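Local coordinates for triacylglycerol lipase (PDB 3O0D), which probably hydrolyses the ester bonds of triacylglycerols, as a secreted fungal lipase of the alpha/beta-hydrolase fold, at residues F249-P257 against H289-G297. Numbering follows the deposited sequence.
Sequences FIDWPLIHP and HLQYFVTEG
F293, I255 and Q291 bury the most area here, F293 with both backbone and ring. Its carbonyl O accepts the one direct hydrogen bond between the segments, from H256 N at 2.8 Å; the N-H...O angle is 157°, with the donor tilted out of the carbonyl plane. That same oxygen lies 3.2 Å above one face of the H256 imidazole, offset toward the rim. The F293 ring receives I250 CD1 4.2 Å from its centroid, 29° off the normal, in an off-centre CH-pi contact; P257 CD lies 4.0 Å from F293 CD2.

I255 holds CG1 between its backbone N and carbonyl carbon (chi1 57°), and its CG2 methyl rests 3.8 Å from Q291 CA and 3.6 Å from V294 C. Q291 lies alongside L254, with NE2 3.8 Å from L254 CD2 and donating to a water that also accepts from I255 N; Q291 OE1 accepts a hydrogen bond from H227 NE2. With an alanine here, H227 NE2 would probably lose this acceptor and the water at I255 N its second donor. A second water joins L254 O, F293 N and, weakly, Q291 O. One direct hydrogen bond and two waters thus link the polar groups, while I250 and P257 pack on the F293 ring and I255 on the 291-295 backbone, tying the loop after strand 247-250 to that following H289, the probable catalytic histidine.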
ATOM      1  N   PHE A 249      -2.298   0.159 -12.962  1.00  8.40           N
ATOM      2  CA  PHE A 249      -2.204   1.588 -13.297  1.00  8.48           C
ATOM      3  C   PHE A 249      -3.584   2.056 -13.707  1.00  8.56           C
ATOM      4  O   PHE A 249      -4.213   1.479 -14.600  1.00  9.65           O
ATOM      5  CB  PHE A 249      -1.280   1.709 -14.479  1.00  7.60           C
ATOM      6  CG  PHE A 249      -1.015   3.122 -14.935  1.00  6.73           C
ATOM      7  CD1 PHE A 249      -0.385   4.056 -14.032  1.00 11.86           C
ATOM      8  CD2 PHE A 249      -1.316   3.488 -16.228  1.00  9.43           C
ATOM      9  CE1 PHE A 249       0.009   5.339 -14.552  1.00 11.51           C
ATOM     10  CE2 PHE A 249      -1.008   4.742 -16.724  1.00 10.75           C
ATOM     11  CZ  PHE A 249      -0.323   5.669 -15.854  1.00 11.11           C
ATOM     12  N   ILE A 250      -3.987   3.180 -13.086  1.00  7.76           N
ATOM     13  CA  ILE A 250      -5.254   3.842 -13.483  1.00  7.36           C
ATOM     14  C   ILE A 250      -4.836   4.874 -14.518  1.00  8.75           C
ATOM     15  O   ILE A 250      -4.278   5.924 -14.139  1.00 10.03           O
ATOM     16  CB  ILE A 250      -5.836   4.530 -12.294  1.00  7.74           C
ATOM     17  CG1 ILE A 250      -6.207   3.531 -11.180  1.00  7.11           C
ATOM     18  CG2 ILE A 250      -7.106   5.321 -12.722  1.00  8.42           C
ATOM     19  CD1 ILE A 250      -6.575   4.279  -9.831  1.00  8.58           C
ATOM     20  N   ASP A 251      -5.080   4.537 -15.789  1.00  9.35           N
ATOM     21  CA  ASP A 251      -4.724   5.454 -16.867  1.00 10.51           C
ATOM     22  C   ASP A 251      -5.914   6.377 -17.151  1.00  9.87           C
ATOM     23  O   ASP A 251      -6.608   6.231 -18.195  1.00 10.36           O
ATOM     24  CB  ASP A 251      -4.297   4.662 -18.106  1.00 11.67           C
ATOM     25  CG  ASP A 251      -3.547   5.546 -19.129  1.00 13.84           C
ATOM     26  OD1 ASP A 251      -3.597   6.777 -18.997  1.00 13.81           O
ATOM     27  OD2 ASP A 251      -2.872   4.978 -20.018  1.00 16.03           O
ATOM     28  N   TRP A 252      -6.142   7.327 -16.254  1.00  9.50           N
ATOM     29  CA  TRP A 252      -7.359   8.218 -16.350  1.00  8.99           C
ATOM     30  C   TRP A 252      -7.054   9.385 -15.478  1.00 11.25           C
ATOM     31  O   TRP A 252      -6.449   9.207 -14.446  1.00 11.87           O
ATOM     32  CB  TRP A 252      -8.583   7.458 -15.783  1.00  9.84           C
ATOM     33  CG  TRP A 252      -9.918   8.083 -16.203  1.00 10.65           C
ATOM     34  CD1 TRP A 252     -10.822   8.719 -15.389  1.00 11.56           C
ATOM     35  CD2 TRP A 252     -10.397   8.223 -17.544  1.00 10.37           C
ATOM     36  NE1 TRP A 252     -11.897   9.181 -16.162  1.00 13.05           N
ATOM     37  CE2 TRP A 252     -11.674   8.851 -17.465  1.00 13.54           C
ATOM     38  CE3 TRP A 252      -9.968   7.702 -18.770  1.00 12.60           C
ATOM     39  CZ2 TRP A 252     -12.474   9.072 -18.605  1.00 15.04           C
ATOM     40  CZ3 TRP A 252     -10.756   7.897 -19.954  1.00 13.15           C
ATOM     41  CH2 TRP A 252     -12.001   8.604 -19.829  1.00 14.74           C
ATOM     42  N   PRO A 253      -7.569  10.554 -15.838  1.00 11.24           N
ATOM     43  CA  PRO A 253      -7.202  11.699 -15.022  1.00 12.52           C
ATOM     44  C   PRO A 253      -8.014  11.874 -13.794  1.00 14.94           C
ATOM     45  O   PRO A 253      -7.478  12.523 -12.875  1.00 18.69           O
ATOM     46  CB  PRO A 253      -7.431  12.912 -15.959  1.00 13.34           C
ATOM     47  CG  PRO A 253      -7.824  12.379 -17.247  1.00 15.20           C
ATOM     48  CD  PRO A 253      -8.149  10.888 -17.149  1.00 13.28           C
ATOM     49  N   LEU A 254      -9.187  11.205 -13.652  1.00 11.36           N
ATOM     50  CA  LEU A 254     -10.041  11.458 -12.536  1.00 12.08           C
ATOM     51  C   LEU A 254     -10.270  10.201 -11.681  1.00 13.83           C
ATOM     52  O   LEU A 254      -9.917   9.094 -12.095  1.00 13.36           O
ATOM     53  CB  LEU A 254     -11.404  11.905 -13.070  1.00 13.04           C
ATOM     54  CG  LEU A 254     -11.280  13.243 -13.867  1.00 18.63           C
ATOM     55  CD1 LEU A 254     -12.594  13.630 -14.443  1.00 19.35           C
ATOM     56  CD2 LEU A 254     -10.732  14.384 -13.027  1.00 17.78           C
ATOM     57  N   ILE A 255     -11.014  10.391 -10.595  1.00 11.74           N
ATOM     58  CA  ILE A 255     -11.607   9.246  -9.871  1.00 11.31           C
ATOM     59  C   ILE A 255     -12.617   8.542 -10.796  1.00 10.82           C
ATOM     60  O   ILE A 255     -12.937   9.013 -11.912  1.00 11.63           O
ATOM     61  CB  ILE A 255     -12.261   9.689  -8.560  1.00 11.20           C
ATOM     62  CG1 ILE A 255     -13.351  10.779  -8.799  1.00 16.25           C
ATOM     63  CG2 ILE A 255     -11.140  10.242  -7.608  1.00 13.11           C
ATOM     64  CD1 ILE A 255     -14.277  11.170  -7.572  1.00 17.55           C
ATOM     65  N   HIS A 256     -13.118   7.425 -10.305  1.00 10.92           N
ATOM     66  CA  HIS A 256     -14.076   6.646 -11.036  1.00 11.34           C
ATOM     67  C   HIS A 256     -13.729   6.359 -12.479  1.00  9.91           C
ATOM     68  O   HIS A 256     -14.531   6.648 -13.387  1.00 11.29           O
ATOM     69  CB  HIS A 256     -15.506   7.291 -10.864  1.00 13.03           C
ATOM     70  CG  HIS A 256     -15.939   7.358  -9.429  1.00 17.58           C
ATOM     71  ND1 HIS A 256     -15.968   6.246  -8.597  1.00 21.25           N
ATOM     72  CD2 HIS A 256     -16.273   8.423  -8.656  1.00 21.69           C
ATOM     73  CE1 HIS A 256     -16.309   6.638  -7.374  1.00 24.20           C
ATOM     74  NE2 HIS A 256     -16.497   7.952  -7.391  1.00 22.79           N
ATOM     75  N   PRO A 257     -12.543   5.772 -12.744  1.00  8.67           N
ATOM     76  CA  PRO A 257     -12.117   5.565 -14.091  1.00  7.26           C
ATOM     77  C   PRO A 257     -13.054   4.534 -14.776  1.00  9.00           C
ATOM     78  O   PRO A 257     -13.662   3.620 -14.109  1.00  8.59           O
ATOM     79  CB  PRO A 257     -10.731   4.942 -13.925  1.00  8.09           C
ATOM     80  CG  PRO A 257     -10.727   4.308 -12.532  1.00 10.00           C
ATOM     81  CD  PRO A 257     -11.605   5.224 -11.718  1.00  7.27           C
ATOM     82  N   HIS A 289      -2.206  12.675  -6.716  1.00  9.73           N
ATOM     83  CA  HIS A 289      -1.975  11.614  -5.717  1.00  9.74           C
ATOM     84  C   HIS A 289      -3.213  11.212  -4.949  1.00 11.18           C
ATOM     85  O   HIS A 289      -3.249  10.107  -4.353  1.00 12.17           O
ATOM     86  CB  HIS A 289      -0.926  12.157  -4.720  1.00 11.51           C
ATOM     87  CG  HIS A 289      -0.477  11.170  -3.648  1.00 10.17           C
ATOM     88  ND1 HIS A 289      -0.021   9.896  -3.950  1.00 10.52           N
ATOM     89  CD2 HIS A 289      -0.284  11.343  -2.309  1.00 11.97           C
ATOM     90  CE1 HIS A 289       0.467   9.336  -2.838  1.00  9.82           C
ATOM     91  NE2 HIS A 289       0.275  10.182  -1.828  1.00 10.61           N
ATOM     92  N   LEU A 290      -4.308  11.988  -5.020  1.00  9.78           N
ATOM     93  CA  LEU A 290      -5.591  11.624  -4.314  1.00 11.09           C
ATOM     94  C   LEU A 290      -6.518  10.729  -5.163  1.00 11.40           C
ATOM     95  O   LEU A 290      -7.442  10.188  -4.602  1.00 12.52           O
ATOM     96  CB  LEU A 290      -6.418  12.847  -3.904  1.00 11.56           C
ATOM     97  CG  LEU A 290      -5.587  13.883  -3.122  1.00 12.49           C
ATOM     98  CD1 LEU A 290      -6.572  14.948  -2.552  1.00 11.31           C
ATOM     99  CD2 LEU A 290      -4.730  13.169  -2.027  1.00 13.61           C
ATOM    100  N   GLN A 291      -6.343  10.710  -6.474  1.00 11.05           N
ATOM    101  CA  GLN A 291      -7.302  10.152  -7.417  1.00 11.13           C
ATOM    102  C   GLN A 291      -7.138   8.663  -7.702  1.00  9.18           C
ATOM    103  O   GLN A 291      -6.583   8.317  -8.670  1.00  9.77           O
ATOM    104  CB  GLN A 291      -7.322  10.964  -8.742  1.00 11.82           C
ATOM    105  CG  GLN A 291      -7.674  12.405  -8.532  1.00 12.93           C
ATOM    106  CD  GLN A 291      -7.375  13.288  -9.731  1.00 17.42           C
ATOM    107  OE1 GLN A 291      -6.314  13.286 -10.241  1.00 15.09           O
ATOM    108  NE2 GLN A 291      -8.330  14.094 -10.096  1.00 18.81           N
ATOM    109  N   TYR A 292      -7.658   7.849  -6.785  1.00  9.39           N
ATOM    110  CA  TYR A 292      -7.527   6.406  -6.800  1.00  9.89           C
ATOM    111  C   TYR A 292      -8.916   5.738  -6.653  1.00  8.98           C
ATOM    112  O   TYR A 292      -9.216   5.258  -5.648  1.00  9.17           O
ATOM    113  CB  TYR A 292      -6.574   5.929  -5.683  1.00  8.93           C
ATOM    114  CG  TYR A 292      -5.114   6.090  -6.053  1.00 11.74           C
ATOM    115  CD1 TYR A 292      -4.422   7.257  -5.773  1.00  9.99           C
ATOM    116  CD2 TYR A 292      -4.453   5.118  -6.706  1.00 10.75           C
ATOM    117  CE1 TYR A 292      -3.137   7.422  -6.134  1.00  7.90           C
ATOM    118  CE2 TYR A 292      -3.168   5.261  -7.072  1.00  8.97           C
ATOM    119  CZ  TYR A 292      -2.480   6.427  -6.819  1.00  6.99           C
ATOM    120  OH  TYR A 292      -1.185   6.521  -7.261  1.00 11.35           O
ATOM    121  N   PHE A 293      -9.686   5.734  -7.738  1.00  9.28           N
ATOM    122  CA  PHE A 293     -11.088   5.256  -7.760  1.00  7.96           C
ATOM    123  C   PHE A 293     -12.031   6.210  -7.016  1.00  9.65           C
ATOM    124  O   PHE A 293     -12.964   6.723  -7.575  1.00 11.07           O
ATOM    125  CB  PHE A 293     -11.256   3.808  -7.237  1.00  8.86           C
ATOM    126  CG  PHE A 293     -10.544   2.769  -8.060  1.00  7.57           C
ATOM    127  CD1 PHE A 293      -9.330   2.312  -7.683  1.00  9.29           C
ATOM    128  CD2 PHE A 293     -11.113   2.205  -9.156  1.00  9.05           C
ATOM    129  CE1 PHE A 293      -8.669   1.453  -8.386  1.00  9.29           C
ATOM    130  CE2 PHE A 293     -10.411   1.296  -9.862  1.00 10.83           C
ATOM    131  CZ  PHE A 293      -9.183   0.925  -9.446  1.00 10.05           C
ATOM    132  N   VAL A 294     -11.719   6.414  -5.743  1.00 10.16           N
ATOM    133  CA  VAL A 294     -12.328   7.429  -4.916  1.00 10.28           C
ATOM    134  C   VAL A 294     -11.247   8.465  -4.521  1.00  9.47           C
ATOM    135  O   VAL A 294     -10.127   8.203  -4.707  1.00  9.01           O
ATOM    136  CB  VAL A 294     -12.930   6.862  -3.637  1.00  9.84           C
ATOM    137  CG1 VAL A 294     -13.946   5.837  -3.934  1.00 13.83           C
ATOM    138  CG2 VAL A 294     -11.878   6.232  -2.835  1.00 12.07           C
ATOM    139  N   THR A 295     -11.665   9.620  -4.017  1.00 11.57           N
ATOM    140  CA  THR A 295     -10.681  10.623  -3.558  1.00 11.21           C
ATOM    141  C   THR A 295     -10.046  10.173  -2.253  1.00 13.72           C
ATOM    142  O   THR A 295     -10.773   9.889  -1.317  1.00 17.60           O
ATOM    143  CB  THR A 295     -11.382  11.989  -3.367  1.00 13.23           C
ATOM    144  OG1 THR A 295     -11.840  12.392  -4.677  1.00 15.98           O
ATOM    145  CG2 THR A 295     -10.298  12.967  -2.905  1.00 13.33           C
ATOM    146  N   GLU A 296      -8.727  10.092  -2.202  1.00 11.35           N
ATOM    147  CA  GLU A 296      -8.051   9.617  -0.986  1.00 11.02           C
ATOM    148  C   GLU A 296      -7.613  10.869  -0.222  1.00 15.12           C
ATOM    149  O   GLU A 296      -7.552  11.916  -0.841  1.00 13.71           O
ATOM    150  CB  GLU A 296      -6.808   8.839  -1.348  1.00 10.24           C
ATOM    151  CG  GLU A 296      -7.003   7.550  -2.169  1.00 11.17           C
ATOM    152  CD  GLU A 296      -7.714   6.436  -1.264  1.00 15.77           C
ATOM    153  OE1 GLU A 296      -7.717   6.533  -0.034  1.00 13.33           O
ATOM    154  OE2 GLU A 296      -8.209   5.439  -1.833  1.00 10.64           O
ATOM    155  N   GLY A 297      -7.501  10.748   1.106  1.00 12.70           N
ATOM    156  CA  GLY A 297      -6.831  11.805   1.892  1.00 13.35           C
ATOM    157  C   GLY A 297      -7.747  12.659   2.680  1.00 13.59           C
ATOM    158  O   GLY A 297      -7.253  13.452   3.539  1.00 15.29           O
TER
HETATM  159  O   HOH W   1      -8.743   7.271 -10.200  1.00  9.82           O
HETATM  160  O   HOH W   2     -11.210  13.480  -9.548  1.00 16.50           O